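Local coordinates for uncharacterized protein (Staphylococcus aureus subsp. aureus Mu50, PDB 4QPV) that is of unknown function but adopts the unique kinked-helix-beta-beta-beta repeat fold of the DUF1672 family, at residues A[30-35]-A[69-74]; A[61-66]-A[120-125]; A[80-85]-A[93-98]. All coordinates share one frame; numbering follows the deposited sequence. Where two conformers were deposited one is given.

Contact 1: residues A[30-35]-A[69-74]; sequences QGFQPP and ATNVVG
Phe32, from the loop that leads toward helix 38-46, meets Asn71 on the edge strand 67-75, and two residues further along each segment Pro34 rests against Val73. Asn71 can be followed outward from the strand. Its CB points at the loop, and with CG anti to the backbone N (chi1 -158°) the amide is carried toward the loop. At the tip ND2 arrives at the rim of the Phe32 ring, near the ring plane, 3.7 Å from Phe32 CD2 and 4.1 Å from Phe32 CE2. The amide and ring planes stand 43° apart, so the two groups neither stack nor meet squarely. The same ND2 gives a hydrogen bond to the carbonyl O of Lys164, and at 3.2 Å it also meets a water. That water in turn donates to Phe32 O at 3.1 Å, which makes a one-water bridge from the strand's side chain to the loop's backbone. The apolar part of the contact is Pro34 on Val73: Pro34 CD lies 3.8 Å from Val73 CG2, the proline ring and the valine branch crossing at about a right angle. Pro34 CD also sits 4.0 Å above one face of its neighbour Phe32, toward the rim. On the adjacent strand 78-87, Phe82 is faced by both Thr70 and Asn71, a classic beta bulge, and its ring meets that of Phe32. The loop thus lies over the sheet face that carries Phe82, at the margin formed by strand 67-75, and the Asn71 amide is probably held in orientation by its two acceptors, the Lys164 carbonyl and the water.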
# COMPACT_ATOMS: atom_id res chain seq x y z
N GLN A 30 4.23 11.03 -12.95
CA GLN A 30 4.14 12.37 -13.56
C GLN A 30 2.65 12.72 -13.77
O GLN A 30 1.87 11.88 -14.19
CB GLN A 30 4.96 12.48 -14.88
CG GLN A 30 4.56 11.51 -15.99
CD GLN A 30 5.32 10.20 -15.95
OE1 GLN A 30 5.19 9.39 -15.03
NE2 GLN A 30 6.10 9.93 -16.98
N GLY A 31 2.26 13.91 -13.33
CA GLY A 31 0.88 14.34 -13.43
C GLY A 31 -0.02 13.92 -12.28
O GLY A 31 -1.18 14.32 -12.23
N PHE A 32 0.50 13.12 -11.31
CA PHE A 32 -0.30 12.69 -10.16
C PHE A 32 -0.80 13.88 -9.38
O PHE A 32 -0.01 14.75 -8.98
CB PHE A 32 0.48 11.74 -9.23
CG PHE A 32 -0.25 11.39 -7.94
CD1 PHE A 32 -1.44 10.69 -7.96
CD2 PHE A 32 0.27 11.78 -6.70
CE1 PHE A 32 -2.10 10.35 -6.77
CE2 PHE A 32 -0.38 11.44 -5.52
CZ PHE A 32 -1.58 10.74 -5.56
N GLN A 33 -2.12 13.98 -9.22
CA GLN A 33 -2.71 15.10 -8.50
C GLN A 33 -4.06 14.76 -7.89
O GLN A 33 -5.06 14.77 -8.61
CB GLN A 33 -2.88 16.34 -9.44
CG GLN A 33 -3.39 17.63 -8.75
CD GLN A 33 -2.56 17.98 -7.53
OE1 GLN A 33 -2.97 17.79 -6.38
NE2 GLN A 33 -1.34 18.39 -7.76
N PRO A 34 -4.14 14.56 -6.56
CA PRO A 34 -5.46 14.40 -5.93
C PRO A 34 -6.33 15.66 -6.11
O PRO A 34 -5.79 16.75 -6.35
CB PRO A 34 -5.10 14.17 -4.44
CG PRO A 34 -3.70 13.63 -4.47
CD PRO A 34 -3.07 14.47 -5.55
N PRO A 35 -7.69 15.55 -6.03
CA PRO A 35 -8.53 16.77 -6.16
C PRO A 35 -8.01 17.87 -5.22
O PRO A 35 -7.81 17.60 -4.03
CB PRO A 35 -9.92 16.27 -5.77
CG PRO A 35 -9.91 14.81 -6.09
CD PRO A 35 -8.51 14.36 -5.75
N ALA A 69 9.03 10.91 4.07
CA ALA A 69 8.11 11.48 3.07
C ALA A 69 8.59 11.12 1.65
O ALA A 69 9.78 11.18 1.35
CB ALA A 69 8.04 13.00 3.23
N THR A 70 7.66 10.73 0.79
CA THR A 70 7.98 10.41 -0.60
C THR A 70 7.34 11.42 -1.55
O THR A 70 7.75 11.52 -2.70
CB THR A 70 7.48 9.01 -0.97
OG1 THR A 70 6.06 9.00 -0.82
CG2 THR A 70 8.13 7.92 -0.13
N ASN A 71 6.28 12.10 -1.09
CA ASN A 71 5.58 13.05 -1.94
C ASN A 71 4.77 14.00 -1.12
O ASN A 71 4.14 13.60 -0.15
CB ASN A 71 4.65 12.33 -2.96
CG ASN A 71 4.31 13.16 -4.18
OD1 ASN A 71 4.83 14.27 -4.38
ND2 ASN A 71 3.47 12.63 -5.06
N VAL A 72 4.79 15.28 -1.52
CA VAL A 72 3.99 16.30 -0.84
C VAL A 72 3.14 16.96 -1.90
O VAL A 72 3.68 17.51 -2.87
CB VAL A 72 4.85 17.32 -0.05
CG1 VAL A 72 3.98 18.45 0.50
CG2 VAL A 72 5.62 16.63 1.09
N VAL A 73 1.81 16.91 -1.73
CA VAL A 73 0.93 17.45 -2.76
C VAL A 73 -0.17 18.33 -2.19
O VAL A 73 -0.47 18.24 -1.00
CB VAL A 73 0.27 16.30 -3.60
CG1 VAL A 73 1.32 15.49 -4.38
CG2 VAL A 73 -0.62 15.38 -2.75
N GLY A 74 -0.79 19.13 -3.06
CA GLY A 74 -1.99 19.88 -2.72
C GLY A 74 -3.11 18.84 -2.64
O GLY A 74 -3.12 17.87 -3.41
O HOH W 1 2.70 14.32 -7.63

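Contact 2: residues A[61-66]-A[120-125]; sequences DNFGLK and TLVGTV
Val125 places its CG2 methyl squarely over the face of the Phe63 ring, 3.8 Å from the centroid and only 1° off the ring normal, a CH-pi contact that covers the ring centre. Two further branches from helix 116-133 come to the edge of the same ring near its plane: Leu121 CD2, 3.7 Å from Phe63 CZ, and Val122 CG2, 3.8 Å from Phe63 CE1. The three helix residues therefore fit round one face and the far rim of the phenyl group. Phe63 reaches them because its CG lies anti to the carbonyl carbon (chi1 -56°), directing the ring across to the other helix. On its opposite face sits CB of the preceding Asn62. Val125 splits its branches: while CG2 covers the ring, CG1 meets Leu65 CD1 tip to tip at 3.8 Å. Tyr187 of helix 184-190 packs edge-to-face with Phe63 and also touches Leu65 and Val125. Gly64, with positive phi, ends helix 48-63 between the two contacting residues and lets the chain turn toward strand 67-75. This is the buried, wholly apolar packing typical of a hydrophobic core, here where the end of one helix meets the flank of another.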
# COMPACT_ATOMS: atom_id res chain seq x y z
N ASP A 61 4.74 10.35 16.39
CA ASP A 61 3.87 10.65 17.53
C ASP A 61 2.74 9.63 17.71
O ASP A 61 2.47 9.20 18.84
CB ASP A 61 3.25 12.05 17.37
CG ASP A 61 4.22 13.21 17.55
OD1 ASP A 61 5.33 12.98 18.09
OD2 ASP A 61 3.89 14.33 17.12
N ASN A 62 2.08 9.24 16.62
CA ASN A 62 0.91 8.38 16.70
C ASN A 62 1.18 6.88 16.58
O ASN A 62 0.46 6.11 17.22
CB ASN A 62 -0.14 8.80 15.66
CG ASN A 62 -0.72 10.16 16.00
OD1 ASN A 62 -1.37 10.33 17.04
ND2 ASN A 62 -0.35 11.19 15.25
N PHE A 63 2.17 6.46 15.80
CA PHE A 63 2.42 5.03 15.62
C PHE A 63 3.76 4.54 16.18
O PHE A 63 3.97 3.33 16.26
CB PHE A 63 2.29 4.66 14.13
CG PHE A 63 0.95 5.06 13.56
CD1 PHE A 63 -0.21 4.36 13.89
CD2 PHE A 63 0.83 6.19 12.75
CE1 PHE A 63 -1.45 4.75 13.38
CE2 PHE A 63 -0.43 6.59 12.27
CZ PHE A 63 -1.56 5.87 12.60
N GLY A 64 4.63 5.47 16.58
CA GLY A 64 5.94 5.11 17.13
C GLY A 64 6.86 4.55 16.06
O GLY A 64 7.75 3.75 16.35
N LEU A 65 6.61 4.95 14.80
CA LEU A 65 7.39 4.48 13.66
C LEU A 65 8.12 5.60 12.94
O LEU A 65 7.59 6.71 12.79
CB LEU A 65 6.47 3.77 12.66
CG LEU A 65 5.91 2.42 13.15
CD1 LEU A 65 4.69 2.01 12.32
CD2 LEU A 65 6.98 1.32 13.14
N LYS A 66 9.32 5.29 12.45
CA LYS A 66 10.14 6.19 11.66
C LYS A 66 9.76 6.03 10.18
O LYS A 66 9.88 4.94 9.62
CB LYS A 66 11.64 5.90 11.90
CG LYS A 66 12.58 7.00 11.39
CD LYS A 66 14.04 6.54 11.23
CE LYS A 66 14.77 6.36 12.55
NZ LYS A 66 16.11 5.74 12.36
N THR A 120 -8.92 3.66 9.55
CA THR A 120 -8.44 3.26 8.23
C THR A 120 -6.91 3.39 8.17
O THR A 120 -6.23 2.48 7.71
CB THR A 120 -9.15 4.05 7.12
OG1 THR A 120 -10.56 3.77 7.20
CG2 THR A 120 -8.66 3.68 5.71
N LEU A 121 -6.37 4.51 8.69
CA LEU A 121 -4.92 4.73 8.72
C LEU A 121 -4.26 3.68 9.60
O LEU A 121 -3.22 3.15 9.21
CB LEU A 121 -4.60 6.15 9.24
CG LEU A 121 -3.13 6.52 9.19
CD1 LEU A 121 -2.58 6.50 7.73
CD2 LEU A 121 -2.91 7.86 9.84
N VAL A 122 -4.86 3.35 10.75
CA VAL A 122 -4.34 2.28 11.61
C VAL A 122 -4.23 0.97 10.77
O VAL A 122 -3.19 0.33 10.81
CB VAL A 122 -5.18 2.08 12.90
CG1 VAL A 122 -4.84 0.77 13.59
CG2 VAL A 122 -4.96 3.26 13.86
N GLY A 123 -5.28 0.64 10.01
CA GLY A 123 -5.30 -0.55 9.15
C GLY A 123 -4.20 -0.53 8.10
O GLY A 123 -3.57 -1.55 7.83
N THR A 124 -3.93 0.66 7.54
CA THR A 124 -2.86 0.88 6.56
C THR A 124 -1.49 0.59 7.21
O THR A 124 -0.65 -0.08 6.62
CB THR A 124 -3.00 2.30 6.00
OG1 THR A 124 -4.14 2.31 5.14
CG2 THR A 124 -1.78 2.75 5.23
N VAL A 125 -1.26 1.11 8.42
CA VAL A 125 -0.02 0.89 9.14
C VAL A 125 0.10 -0.60 9.49
O VAL A 125 1.16 -1.18 9.31
CB VAL A 125 0.02 1.79 10.38
CG1 VAL A 125 1.12 1.37 11.35
CG2 VAL A 125 0.17 3.26 9.97

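Contact 3: residues A[80-85]-A[93-98]; sequences EVFVHC and NASIPF
Ser95 is gripped from two sides by the neighbouring strand: its OG donates to Glu80 OE2 at 2.5 Å, and its CB lies over the centre of the Phe82 ring, 3.8 Å from the centroid and 8° off the normal. The carboxylate accepts through its anti lone pair, the one facing away from OE1. Glu80 gets there with an extended chain, CG anti to the backbone N (chi1 -174°), running past Ile96 O toward the serine. Ser95 OG also bonds Asn167 ND2, and Glu80 OE1 bonds Ser75 OG, so both ends of the pair have a second partner. On this same face, His84 lies beside Asn93, the imidazole and amide planes 44° apart. The other face is apolar: in the conformer given, Val81 CG2 comes 3.8 Å from Phe98 CE2, and Val83 CG2 lies 4.2 Å from Ala94 CB, with Phe58 and Phe59 of helix 48-63 packing behind this layer. What sets these positions is the antiparallel hairpin of strands 78-87 and 90-98. Val81 with Ile96 and Val83 with Ala94 are hydrogen-bonded pairs, the shortest of their four bonds running from Val83 N to Ala94 O at 2.8 Å; Glu80-Pro97, Phe82-Ser95 and His84-Asn93 are the non-hydrogen-bonded pairs between and beyond them. CA-H...O contacts, such as Ser95 CA to Val81 O at 3.1 Å, fill in the same seam. The chemistry thus divides by face: one carries the Ser95-Glu80 bond beside the Phe82 ring, where the short serine bond would tend to steady the carboxylate's negative charge, and the other packs hydrocarbon against a helix.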
# COMPACT_ATOMS: atom_id res chain seq x y z
N GLU A 80 -1.24 17.10 1.47
CA GLU A 80 -1.18 15.67 1.80
C GLU A 80 0.25 15.17 1.64
O GLU A 80 0.91 15.51 0.66
CB GLU A 80 -2.14 14.88 0.91
CG GLU A 80 -2.26 13.41 1.28
CD GLU A 80 -3.39 12.73 0.53
OE1 GLU A 80 -4.07 13.41 -0.28
OE2 GLU A 80 -3.60 11.52 0.76
N VAL A 81 0.71 14.38 2.62
CA VAL A 81 2.07 13.82 2.63
C VAL A 81 1.99 12.31 2.49
O VAL A 81 1.35 11.66 3.32
CB VAL A 81 2.88 14.16 3.92
CG1 VAL A 81 4.36 13.80 3.76
CG2 VAL A 81 2.72 15.61 4.32
N PHE A 82 2.67 11.77 1.48
CA PHE A 82 2.78 10.33 1.25
C PHE A 82 4.07 9.94 1.94
O PHE A 82 5.05 10.70 1.85
CB PHE A 82 2.81 10.04 -0.26
CG PHE A 82 1.46 10.17 -0.91
CD1 PHE A 82 0.89 11.42 -1.13
CD2 PHE A 82 0.76 9.04 -1.32
CE1 PHE A 82 -0.37 11.54 -1.71
CE2 PHE A 82 -0.51 9.16 -1.91
CZ PHE A 82 -1.06 10.40 -2.10
N VAL A 83 4.07 8.82 2.67
CA VAL A 83 5.24 8.37 3.41
C VAL A 83 5.52 6.89 3.12
O VAL A 83 4.61 6.13 2.79
CB VAL A 83 5.12 8.61 4.95
CG1 VAL A 83 4.91 10.10 5.29
CG2 VAL A 83 4.02 7.74 5.58
N HIS A 84 6.79 6.49 3.26
CA HIS A 84 7.21 5.11 3.18
C HIS A 84 7.85 4.75 4.51
O HIS A 84 8.65 5.52 5.06
CB HIS A 84 8.17 4.82 2.01
CG HIS A 84 8.60 3.38 1.93
ND1 HIS A 84 7.73 2.38 1.53
CD2 HIS A 84 9.81 2.82 2.21
CE1 HIS A 84 8.42 1.25 1.56
NE2 HIS A 84 9.68 1.46 1.96
N CYS A 85 7.46 3.61 5.04
CA CYS A 85 8.00 3.08 6.28
C CYS A 85 8.74 1.79 5.99
O CYS A 85 8.24 0.95 5.24
CB CYS A 85 6.88 2.83 7.29
SG CYS A 85 7.45 2.23 8.90
N ASN A 93 3.37 1.99 2.80
CA ASN A 93 3.20 3.34 2.27
C ASN A 93 1.86 3.84 2.74
O ASN A 93 0.90 3.06 2.80
CB ASN A 93 3.32 3.41 0.76
CG ASN A 93 4.76 3.37 0.32
OD1 ASN A 93 5.46 2.38 0.51
ND2 ASN A 93 5.23 4.48 -0.24
N ALA A 94 1.80 5.10 3.13
CA ALA A 94 0.57 5.69 3.65
C ALA A 94 0.56 7.15 3.34
O ALA A 94 1.57 7.67 2.85
CB ALA A 94 0.51 5.47 5.17
N SER A 95 -0.56 7.83 3.60
CA SER A 95 -0.62 9.29 3.43
C SER A 95 -1.47 9.90 4.51
O SER A 95 -2.36 9.24 5.08
CB SER A 95 -1.11 9.68 2.04
OG SER A 95 -2.52 9.54 1.92
N ILE A 96 -1.20 11.18 4.79
CA ILE A 96 -1.93 11.92 5.80
C ILE A 96 -2.28 13.31 5.25
O ILE A 96 -1.37 13.98 4.76
CB ILE A 96 -1.13 12.00 7.15
CG1 ILE A 96 -1.91 12.74 8.26
CG2 ILE A 96 0.29 12.57 6.99
CD1 ILE A 96 -3.09 11.97 8.85
N PRO A 97 -3.55 13.77 5.35
CA PRO A 97 -3.84 15.14 4.90
C PRO A 97 -3.55 16.13 6.02
O PRO A 97 -3.64 15.77 7.21
CB PRO A 97 -5.32 15.08 4.56
CG PRO A 97 -5.88 14.07 5.52
CD PRO A 97 -4.77 13.11 5.88
N PHE A 98 -3.23 17.38 5.67
CA PHE A 98 -3.06 18.45 6.64
C PHE A 98 -3.68 19.73 6.16
O PHE A 98 -3.71 19.97 4.96
CB PHE A 98 -1.56 18.74 6.86
CG PHE A 98 -0.71 17.72 7.58
CD1 PHE A 98 -1.06 17.27 8.85
CD2 PHE A 98 0.52 17.34 7.06
CE1 PHE A 98 -0.24 16.38 9.55
CE2 PHE A 98 1.37 16.51 7.79
CZ PHE A 98 0.99 16.04 9.03

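Contact 2 is core throughout, all five touching residues being buried, whereas contacts 1 and 3 are partly buried. Contacts 1 and 3 share the three-stranded antiparallel sheet: contact 3 joins its central strand to the edge strand 90-98, while contact 1 sets a loop over the face near the other outer strand, 67-75, and the Phe32 and Phe82 rings touch between them. Contact 2 adjoins contact 3 (centres about 10 Å apart), its helix packing on strand 90-98 through Thr124 and Ala94, but its centre lies about 20 Å from that of contact 1. The chemistry follows position: backbone bonds with a polar face inside the sheet, a water and mixed packing at its margin, hydrocarbon alone where the end of helix 48-63 and the residues after it meet helix 116-133.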